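Local coordinates for protein mRNA interferase YafQ (Escherichia coli, PDB 4MMG) that cleaves mRNA within lysine codons on the ribosome, halting translation elongation as the toxin of the DinJ-YafQ toxin-antitoxin pair, at residues 7-12 / 38-43; 21-24 / 28-31; 51-56 / 62-67; 84-87 / 92-95. The protein carries 1 engineered substitution. All blocks are in the same frame, centred on the assembly; numbering follows the deposited sequence. Where two conformers were deposited one is given.

Interaction 1 (7-12 / 38-43); sequences RDIEYS and LLINNT
Ile9 against Ile40 is a surface helix-on-sheet contact in the RelE-type fold of this toxin: strand 8-11, outermost in the mixed sheet, meets the last turn of helix 29-40. The backbones stay apart, 7.1 Å between Ile9 CA and Ile40 CA, and side chains bridge the gap. Ile9 CG1 lies beside its own backbone N (chi1 -58°) and the chain then runs on extended, which carries CD1 across to the helix. There Ile9 CD1 meets Ile40 CG2 at 3.6 Å, with the CG1 methylene of the same residue a little farther off. The two isoleucines cross at about a right angle and touch through methyl and methylene groups alone. Ile40 also rests on Leu82 of the neighbouring strand 81-88, while Leu39, one residue earlier, is buried against Leu73 and Tyr75.

The helix ends just past this point in a Schellman motif. Asn42 has positive phi, its N bonds to Leu39 O, and Thr43 N reaches back to Leu38 O at 2.9 Å. The turn presents the Asn42 amide to Arg7, whose NH1 donates to Asn42 OD1 at 3.1 Å (N-H...O angle 149°). The oxygen lies in the guanidinium plane, yet Arg7 NH1 stands above the Asn42 amide plane, the two planes being 79° apart. Arg7 was modelled in two conformers, so this bond describes one of them; in it, NE is also bonded to Thr78 O. At the other end of the contact, Tyr11, its ring meeting Phe84, brings its OH to 3.9 Å from Ile40 CD1.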
# COMPACT_ATOMS: atom_id res chain seq x y z
N ARG A 7 6.47 -16.41 2.97
CA ARG A 7 5.56 -15.34 2.56
C ARG A 7 5.91 -14.88 1.15
O ARG A 7 7.08 -14.67 0.83
CB ARG A 7 5.63 -14.17 3.54
CG ARG A 7 4.74 -12.98 3.16
CD ARG A 7 4.99 -11.78 4.07
NE ARG A 7 4.39 -11.95 5.40
CZ ARG A 7 4.78 -11.29 6.50
NH1 ARG A 7 5.77 -10.40 6.45
NH2 ARG A 7 4.16 -11.53 7.65
N ASP A 8 4.90 -14.71 0.31
CA ASP A 8 5.12 -14.29 -1.06
C ASP A 8 4.98 -12.77 -1.22
O ASP A 8 4.77 -12.05 -0.25
CB ASP A 8 4.19 -15.04 -2.02
CG ASP A 8 2.76 -14.51 -2.05
OD1 ASP A 8 2.40 -13.59 -1.28
OD2 ASP A 8 1.97 -15.03 -2.86
N ILE A 9 5.12 -12.28 -2.44
CA ILE A 9 4.84 -10.88 -2.72
C ILE A 9 3.89 -10.87 -3.88
O ILE A 9 4.13 -11.54 -4.89
CB ILE A 9 6.10 -10.10 -3.12
CG1 ILE A 9 7.17 -10.18 -2.03
CG2 ILE A 9 5.74 -8.63 -3.36
CD1 ILE A 9 8.50 -9.62 -2.46
N GLU A 10 2.79 -10.13 -3.75
CA GLU A 10 1.79 -10.07 -4.81
C GLU A 10 1.43 -8.63 -5.15
O GLU A 10 1.48 -7.74 -4.29
CB GLU A 10 0.52 -10.82 -4.39
CG GLU A 10 0.76 -12.25 -3.94
CD GLU A 10 -0.52 -12.95 -3.53
OE1 GLU A 10 -1.61 -12.34 -3.59
OE2 GLU A 10 -0.44 -14.13 -3.13
N TYR A 11 1.05 -8.42 -6.41
CA TYR A 11 0.59 -7.13 -6.88
C TYR A 11 -0.71 -7.34 -7.63
O TYR A 11 -0.73 -8.07 -8.62
CB TYR A 11 1.62 -6.50 -7.83
CG TYR A 11 2.99 -6.31 -7.23
CD1 TYR A 11 3.91 -7.35 -7.19
CD2 TYR A 11 3.36 -5.08 -6.70
CE1 TYR A 11 5.16 -7.17 -6.63
CE2 TYR A 11 4.60 -4.90 -6.14
CZ TYR A 11 5.50 -5.94 -6.11
OH TYR A 11 6.74 -5.75 -5.55
N SER A 12 -1.80 -6.73 -7.17
CA SER A 12 -3.05 -6.85 -7.92
C SER A 12 -2.89 -6.19 -9.29
O SER A 12 -2.03 -5.33 -9.48
CB SER A 12 -4.18 -6.17 -7.17
OG SER A 12 -4.04 -4.77 -7.27
N LEU A 38 10.08 -1.59 2.86
CA LEU A 38 9.95 -1.95 4.27
C LEU A 38 9.02 -3.14 4.45
O LEU A 38 9.33 -4.08 5.19
CB LEU A 38 9.44 -0.75 5.08
CG LEU A 38 10.38 0.45 5.19
CD1 LEU A 38 9.70 1.57 5.97
CD2 LEU A 38 11.72 0.08 5.84
N LEU A 39 7.90 -3.13 3.74
CA LEU A 39 6.95 -4.24 3.80
C LEU A 39 7.55 -5.53 3.22
O LEU A 39 7.46 -6.59 3.84
CB LEU A 39 5.65 -3.87 3.08
CG LEU A 39 4.82 -2.85 3.85
CD1 LEU A 39 3.89 -2.10 2.93
CD2 LEU A 39 4.03 -3.56 4.94
N ILE A 40 8.16 -5.43 2.05
CA ILE A 40 8.76 -6.59 1.39
C ILE A 40 9.84 -7.22 2.28
O ILE A 40 9.92 -8.45 2.38
CB ILE A 40 9.35 -6.20 0.03
CG1 ILE A 40 8.22 -5.97 -0.98
CG2 ILE A 40 10.33 -7.25 -0.49
CD1 ILE A 40 8.64 -5.22 -2.23
N ASN A 41 10.64 -6.38 2.93
CA ASN A 41 11.73 -6.86 3.78
C ASN A 41 11.30 -7.27 5.19
O ASN A 41 12.14 -7.69 6.00
CB ASN A 41 12.82 -5.79 3.88
CG ASN A 41 13.59 -5.62 2.59
OD1 ASN A 41 13.44 -6.41 1.65
ND2 ASN A 41 14.43 -4.60 2.53
N ASN A 42 10.00 -7.14 5.48
CA ASN A 42 9.48 -7.45 6.82
C ASN A 42 10.13 -6.60 7.90
O ASN A 42 10.36 -7.05 9.04
CB ASN A 42 9.63 -8.95 7.14
CG ASN A 42 8.75 -9.39 8.29
OD1 ASN A 42 7.61 -8.95 8.42
ND2 ASN A 42 9.28 -10.27 9.14
N THR A 43 10.45 -5.35 7.55
CA THR A 43 11.01 -4.39 8.50
C THR A 43 9.84 -3.72 9.22
O THR A 43 9.54 -2.54 9.03
CB THR A 43 11.89 -3.37 7.77
OG1 THR A 43 12.78 -4.07 6.90
CG2 THR A 43 12.73 -2.57 8.78

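Interaction 2 (21-24 / 28-31); sequences LAQK and DMNK
The helical hairpin formed by helices 13-24 and 29-40 closes here, where Met29 in the first turn of the second helix folds against Ala22 and Gln23 in the last turn of the first. Gln23 and Met29 are the nearest pair of backbone positions, 6.8 Å between their CA atoms, and Met29 fills that interval. Its chain leaves with CG beside the backbone N, then bends at both chi2 (-54°) and chi3 (-68°), which folds the thioether compactly over Ala22 and Gln23.

The curl brings Met29 SD to 3.8 Å from Ala22 CB, which points toward the second helix and also touches Lys27 in the connecting loop. The terminal methyl makes the closest approach: Met29 CE lies 3.7 Å from Gln23 CG and also near Ala22 CB, and Met29 CG is almost as near to that same glutamine methylene. Gln23 and Met29 cross at about a right angle, and the glutamine joins in through its aliphatic part, the amide lying farther along an extended chain.

No hydrogen bond crosses the contact; the polar bonds within 28-31 belong to the start of the second helix. Asp28, its N-cap, accepts weakly from Asn30 N through OD1 at 3.2 Å, and the Asp28 carbonyl O takes Lys31 N at 3.0 Å. Farther round the helix, Lys31 has a long, weak ion pair with Glu68. Between the two helix ends a flexible, polarisable thioether is laid on a methyl and a methylene: the side-chain contact is apolar, resting on dispersion and fit, without the directional demands of a polar link.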
# COMPACT_ATOMS: atom_id res chain seq x y z
N LEU A 21 -0.49 5.50 -12.93
CA LEU A 21 -1.21 6.77 -12.82
C LEU A 21 -0.48 7.73 -11.88
O LEU A 21 -0.37 8.93 -12.16
CB LEU A 21 -2.64 6.53 -12.33
CG LEU A 21 -3.56 7.74 -12.28
CD1 LEU A 21 -3.72 8.34 -13.67
CD2 LEU A 21 -4.91 7.37 -11.69
N ALA A 22 0.04 7.22 -10.77
CA ALA A 22 0.83 8.03 -9.84
C ALA A 22 2.04 8.62 -10.55
O ALA A 22 2.38 9.80 -10.36
CB ALA A 22 1.25 7.21 -8.63
N GLN A 23 2.69 7.80 -11.36
CA GLN A 23 3.84 8.28 -12.14
C GLN A 23 3.43 9.42 -13.07
O GLN A 23 4.10 10.45 -13.12
CB GLN A 23 4.44 7.14 -12.95
CG GLN A 23 5.18 6.13 -12.11
CD GLN A 23 5.75 4.99 -12.94
OE1 GLN A 23 5.02 4.11 -13.39
NE2 GLN A 23 7.06 5.01 -13.15
N LYS A 24 2.33 9.21 -13.79
CA LYS A 24 1.80 10.19 -14.73
C LYS A 24 1.45 11.50 -14.04
O LYS A 24 1.63 12.58 -14.61
CB LYS A 24 0.56 9.61 -15.42
CG LYS A 24 -0.02 10.49 -16.52
CD LYS A 24 -1.29 9.88 -17.09
CE LYS A 24 -1.79 10.68 -18.28
NZ LYS A 24 -3.17 10.28 -18.65
N ASP A 28 5.97 11.58 -6.12
CA ASP A 28 7.34 11.19 -5.78
C ASP A 28 7.39 9.68 -5.55
O ASP A 28 7.13 9.19 -4.45
CB ASP A 28 7.79 11.93 -4.53
CG ASP A 28 9.23 11.64 -4.16
OD1 ASP A 28 9.84 10.74 -4.76
OD2 ASP A 28 9.74 12.33 -3.25
N MET A 29 7.75 8.94 -6.60
CA MET A 29 7.64 7.49 -6.56
C MET A 29 8.61 6.86 -5.57
O MET A 29 8.35 5.78 -5.04
CB MET A 29 7.80 6.90 -7.96
CG MET A 29 6.80 7.45 -8.97
SD MET A 29 5.08 7.29 -8.46
CE MET A 29 4.87 5.51 -8.50
N ASN A 30 9.71 7.55 -5.29
CA ASN A 30 10.64 7.06 -4.29
C ASN A 30 9.99 6.89 -2.91
O ASN A 30 10.36 5.98 -2.17
CB ASN A 30 11.88 7.95 -4.19
CG ASN A 30 12.86 7.72 -5.34
OD1 ASN A 30 12.81 6.69 -6.01
ND2 ASN A 30 13.76 8.67 -5.55
N LYS A 31 9.00 7.72 -2.58
CA LYS A 31 8.33 7.59 -1.29
C LYS A 31 7.52 6.30 -1.21
O LYS A 31 7.49 5.62 -0.19
CB LYS A 31 7.43 8.80 -1.02
CG LYS A 31 8.17 10.12 -0.85
CD LYS A 31 7.21 11.20 -0.38
CE LYS A 31 7.92 12.51 -0.09
NZ LYS A 31 6.98 13.48 0.54

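Interaction 3 (51-56 / 62-67); sequences KDHPLQ and YRDAHV
Asp52 OD2 takes two N-H groups from Arg63, NE and NH2, each at 2.9 Å, in a side-on salt bridge. Both nitrogens lie with the oxygen in the guanidinium plane and reach it from the same face of the carboxylate; NE comes in on the syn side. Arg63 bends at chi3 (67°), which also lays its guanidinium over the His53-Pro54 peptide bond, with Pro54 N 3.7 Å above the plane. Asp52 OD1 is held by Tyr75 OH, and Arg63 NE has a further, weak bond to that hydroxyl.

Beneath these side chains the backbones pair. His53 and Asp64 form a hydrogen-bonded pair, Asp64 N to His53 O being 2.8 Å, and Leu55 N adds a bond to Tyr62 O at 2.9 Å. On the other face of the sheet, Asp64 CB sits over the imidazole of His53 in a CH-pi contact, 4.0 Å from the centroid. The ring is steadied at its edge, where His53 ND1 donates to Lys51 O at 3.0 Å. Leu55 CD2 packs on the same Asp64 CB, 3.6 Å away, and the methylene thus meets both His53 and Leu55. This is an antiparallel beta hairpin, strands 53-54 and 63-66, at one margin of the RelE-type sheet.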
# COMPACT_ATOMS: atom_id res chain seq x y z
N LYS A 51 1.14 6.10 9.76
CA LYS A 51 -0.21 6.00 10.32
C LYS A 51 -0.89 4.69 9.92
O LYS A 51 -2.09 4.65 9.61
CB LYS A 51 -1.06 7.20 9.89
CG LYS A 51 -0.48 8.55 10.28
CD LYS A 51 -0.56 8.76 11.77
CE LYS A 51 -0.38 10.22 12.13
NZ LYS A 51 -0.86 10.50 13.52
N ASP A 52 -0.10 3.62 9.92
CA ASP A 52 -0.58 2.33 9.44
C ASP A 52 -1.70 1.78 10.32
O ASP A 52 -1.61 1.80 11.55
CB ASP A 52 0.58 1.34 9.40
CG ASP A 52 0.20 0.04 8.76
OD1 ASP A 52 -0.05 0.03 7.53
OD2 ASP A 52 0.12 -0.97 9.49
N HIS A 53 -2.76 1.27 9.68
CA HIS A 53 -3.89 0.73 10.43
C HIS A 53 -4.75 -0.19 9.58
O HIS A 53 -4.76 -0.08 8.34
CB HIS A 53 -4.75 1.87 11.01
CG HIS A 53 -5.47 2.68 9.99
ND1 HIS A 53 -4.94 3.82 9.43
CD2 HIS A 53 -6.70 2.53 9.43
CE1 HIS A 53 -5.80 4.33 8.57
NE2 HIS A 53 -6.87 3.56 8.55
N PRO A 54 -5.50 -1.10 10.23
CA PRO A 54 -6.39 -1.99 9.48
C PRO A 54 -7.62 -1.25 8.96
O PRO A 54 -8.01 -0.20 9.50
CB PRO A 54 -6.79 -3.04 10.52
CG PRO A 54 -6.66 -2.33 11.84
CD PRO A 54 -5.47 -1.43 11.66
N LEU A 55 -8.22 -1.80 7.91
CA LEU A 55 -9.42 -1.22 7.31
C LEU A 55 -10.64 -2.11 7.55
O LEU A 55 -10.52 -3.31 7.83
CB LEU A 55 -9.21 -1.05 5.81
CG LEU A 55 -8.18 -0.01 5.38
CD1 LEU A 55 -7.91 -0.11 3.90
CD2 LEU A 55 -8.70 1.38 5.72
N GLN A 56 -11.82 -1.51 7.40
CA GLN A 56 -13.09 -2.23 7.52
C GLN A 56 -13.96 -2.00 6.30
O GLN A 56 -13.50 -1.48 5.29
CB GLN A 56 -13.83 -1.79 8.79
CG GLN A 56 -13.12 -2.17 10.09
CD GLN A 56 -12.97 -3.67 10.27
OE1 GLN A 56 -13.70 -4.47 9.68
NE2 GLN A 56 -12.00 -4.07 11.09
N TYR A 62 -7.71 -5.81 4.80
CA TYR A 62 -6.59 -5.02 4.27
C TYR A 62 -6.13 -3.96 5.28
O TYR A 62 -6.78 -3.76 6.32
CB TYR A 62 -7.00 -4.34 2.96
CG TYR A 62 -7.23 -5.29 1.80
CD1 TYR A 62 -8.46 -5.90 1.61
CD2 TYR A 62 -6.22 -5.56 0.88
CE1 TYR A 62 -8.68 -6.75 0.54
CE2 TYR A 62 -6.42 -6.41 -0.18
CZ TYR A 62 -7.66 -7.01 -0.35
OH TYR A 62 -7.86 -7.85 -1.42
N ARG A 63 -5.03 -3.29 4.95
CA ARG A 63 -4.46 -2.22 5.77
C ARG A 63 -4.22 -0.97 4.92
O ARG A 63 -4.17 -1.06 3.69
CB ARG A 63 -3.14 -2.65 6.41
CG ARG A 63 -3.24 -3.93 7.22
CD ARG A 63 -1.93 -4.23 7.96
NE ARG A 63 -1.65 -3.25 9.01
CZ ARG A 63 -2.19 -3.29 10.22
NH1 ARG A 63 -3.05 -4.26 10.54
NH2 ARG A 63 -1.89 -2.36 11.12
N ASP A 64 -4.08 0.16 5.61
CA ASP A 64 -3.99 1.49 5.02
C ASP A 64 -2.74 2.16 5.59
O ASP A 64 -2.65 2.37 6.81
CB ASP A 64 -5.24 2.28 5.45
CG ASP A 64 -5.29 3.72 4.92
OD1 ASP A 64 -4.26 4.42 4.84
OD2 ASP A 64 -6.42 4.17 4.64
N ALA A 65 -1.77 2.48 4.73
CA ALA A 65 -0.64 3.31 5.15
C ALA A 65 -0.62 4.59 4.32
O ALA A 65 -0.90 4.56 3.12
CB ALA A 65 0.68 2.56 4.98
N HIS A 66 -0.29 5.71 4.95
CA HIS A 66 -0.22 6.98 4.24
C HIS A 66 1.19 7.23 3.73
O HIS A 66 2.12 7.36 4.53
CB HIS A 66 -0.65 8.13 5.14
CG HIS A 66 -2.13 8.37 5.19
ND1 HIS A 66 -3.00 7.51 5.84
CD2 HIS A 66 -2.89 9.38 4.70
CE1 HIS A 66 -4.23 7.99 5.74
NE2 HIS A 66 -4.19 9.11 5.04
N VAL A 67 1.36 7.27 2.41
CA VAL A 67 2.63 7.72 1.83
C VAL A 67 2.76 9.23 2.04
O VAL A 67 3.84 9.74 2.33
CB VAL A 67 2.71 7.35 0.33
CG1 VAL A 67 4.11 7.67 -0.22
CG2 VAL A 67 2.36 5.88 0.12
O HOH W 1 -3.00 5.34 7.24

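Interaction 4 (84-87 / 92-95); sequences FERT and ALFG
Close to the presumed active site, Arg86 of strand 81-88 packs against Leu93 of the C-terminal helix 90-94. The proton-donor position, assigned by inference, is Gln90 here, an engineered residue; the side chains of Gln90 and Leu93 lie about 6 Å apart. Leu93 CD1 sits over the centre of the Arg86 guanidinium, 3.7 Å above the plane, and the two side chains run alongside each other, pointing opposite ways. Leu93 CD1 also touches the strand backbone, 3.7 Å from Thr87 C, while Leu93 CG rests on Arg86 CB.

Two waters occupy the guanidinium edge in its plane and tie it to the helix. One accepts from Arg86 NH1 at 2.8 Å and donates to Leu93 O at 3.0 Å; the other accepts from Arg86 NH1 and donates to Ala92 O at 3.1 Å. Arg86 NE is engaged by Asp18 in a salt bridge, so nitrogens on different sides of the group have separate partners. Leu93 O also accepts from Trp59 NE1. Strand 81-88, an inner strand next to the edge strand 8-11, has a classic bulge where Glu85 and Arg86 pair with Ile74, and the short C-terminal helix packed on that sheet belongs to the RelE-type toxin fold.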
# COMPACT_ATOMS: atom_id res chain seq x y z
N PHE A 84 0.17 -6.03 -2.53
CA PHE A 84 -0.06 -4.62 -2.82
C PHE A 84 -1.34 -4.49 -3.63
O PHE A 84 -1.43 -5.01 -4.75
CB PHE A 84 1.16 -4.04 -3.54
CG PHE A 84 2.40 -4.06 -2.70
CD1 PHE A 84 2.56 -3.16 -1.66
CD2 PHE A 84 3.39 -5.00 -2.93
CE1 PHE A 84 3.69 -3.17 -0.88
CE2 PHE A 84 4.53 -5.03 -2.14
CZ PHE A 84 4.68 -4.11 -1.11
N GLU A 85 -2.34 -3.81 -3.07
CA GLU A 85 -3.69 -3.85 -3.63
C GLU A 85 -4.10 -2.63 -4.44
O GLU A 85 -4.56 -2.76 -5.58
CB GLU A 85 -4.71 -4.13 -2.52
CG GLU A 85 -6.10 -4.42 -3.02
CD GLU A 85 -6.20 -5.74 -3.79
OE1 GLU A 85 -5.31 -6.60 -3.65
OE2 GLU A 85 -7.19 -5.90 -4.54
N ARG A 86 -3.98 -1.44 -3.84
CA ARG A 86 -4.28 -0.19 -4.53
C ARG A 86 -3.38 0.92 -4.00
O ARG A 86 -2.89 0.83 -2.87
CB ARG A 86 -5.74 0.24 -4.34
CG ARG A 86 -6.75 -0.59 -5.11
CD ARG A 86 -7.90 0.27 -5.63
NE ARG A 86 -7.44 1.25 -6.61
CZ ARG A 86 -8.21 2.22 -7.11
NH1 ARG A 86 -9.46 2.34 -6.72
NH2 ARG A 86 -7.70 3.07 -7.99
N THR A 87 -3.19 1.95 -4.81
CA THR A 87 -2.58 3.18 -4.31
C THR A 87 -3.17 4.39 -5.02
O THR A 87 -3.49 4.33 -6.21
CB THR A 87 -1.03 3.14 -4.40
OG1 THR A 87 -0.49 4.25 -3.69
CG2 THR A 87 -0.55 3.20 -5.85
N ALA A 92 -10.20 8.32 -4.44
CA ALA A 92 -10.16 7.28 -5.46
C ALA A 92 -10.30 5.89 -4.85
O ALA A 92 -11.00 5.03 -5.41
CB ALA A 92 -8.87 7.37 -6.27
N LEU A 93 -9.67 5.67 -3.71
CA LEU A 93 -9.59 4.34 -3.12
C LEU A 93 -10.81 3.99 -2.27
O LEU A 93 -11.17 2.82 -2.15
CB LEU A 93 -8.31 4.20 -2.28
CG LEU A 93 -7.09 3.66 -3.04
CD1 LEU A 93 -6.83 4.38 -4.36
CD2 LEU A 93 -5.85 3.70 -2.14
N PHE A 94 -11.45 5.01 -1.68
CA PHE A 94 -12.54 4.76 -0.75
C PHE A 94 -13.90 5.32 -1.17
O PHE A 94 -14.93 4.82 -0.72
CB PHE A 94 -12.21 5.33 0.63
CG PHE A 94 -11.04 4.67 1.29
CD1 PHE A 94 -11.21 3.52 2.06
CD2 PHE A 94 -9.77 5.20 1.16
CE1 PHE A 94 -10.13 2.92 2.67
CE2 PHE A 94 -8.68 4.60 1.77
CZ PHE A 94 -8.87 3.45 2.52
N GLY A 95 -13.91 6.35 -1.99
CA GLY A 95 -15.16 7.04 -2.30
C GLY A 95 -16.17 6.17 -3.03
O GLY A 95 -15.82 5.35 -3.88
O HOH W 2 -11.26 1.42 -4.78
O HOH W 3 -10.90 4.34 -8.47

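In the fold
Interactions 1 and 2 share helix 29-40 but differ in place: interaction 1 seats its C-terminal end on the sheet's edge strand at the surface, and interaction 2, partly buried and with no polar bond across it, joins its start to the preceding helix. Interaction 3 is partly buried and has the densest polar bonding, as hairpin pairing at the opposite margin of the sheet. Interaction 4, on the inner strand 81-88, adds water bridges to apolar packing. Strands 8-11 and 81-88 are neighbours, so interactions 1 and 4 meet, with Glu10 O 2.8 Å from Phe84 N. Interactions 3 and 4 meet where Phe94 packs on Leu55 and Asp64; Lys31 on Val67 links 2 with 3.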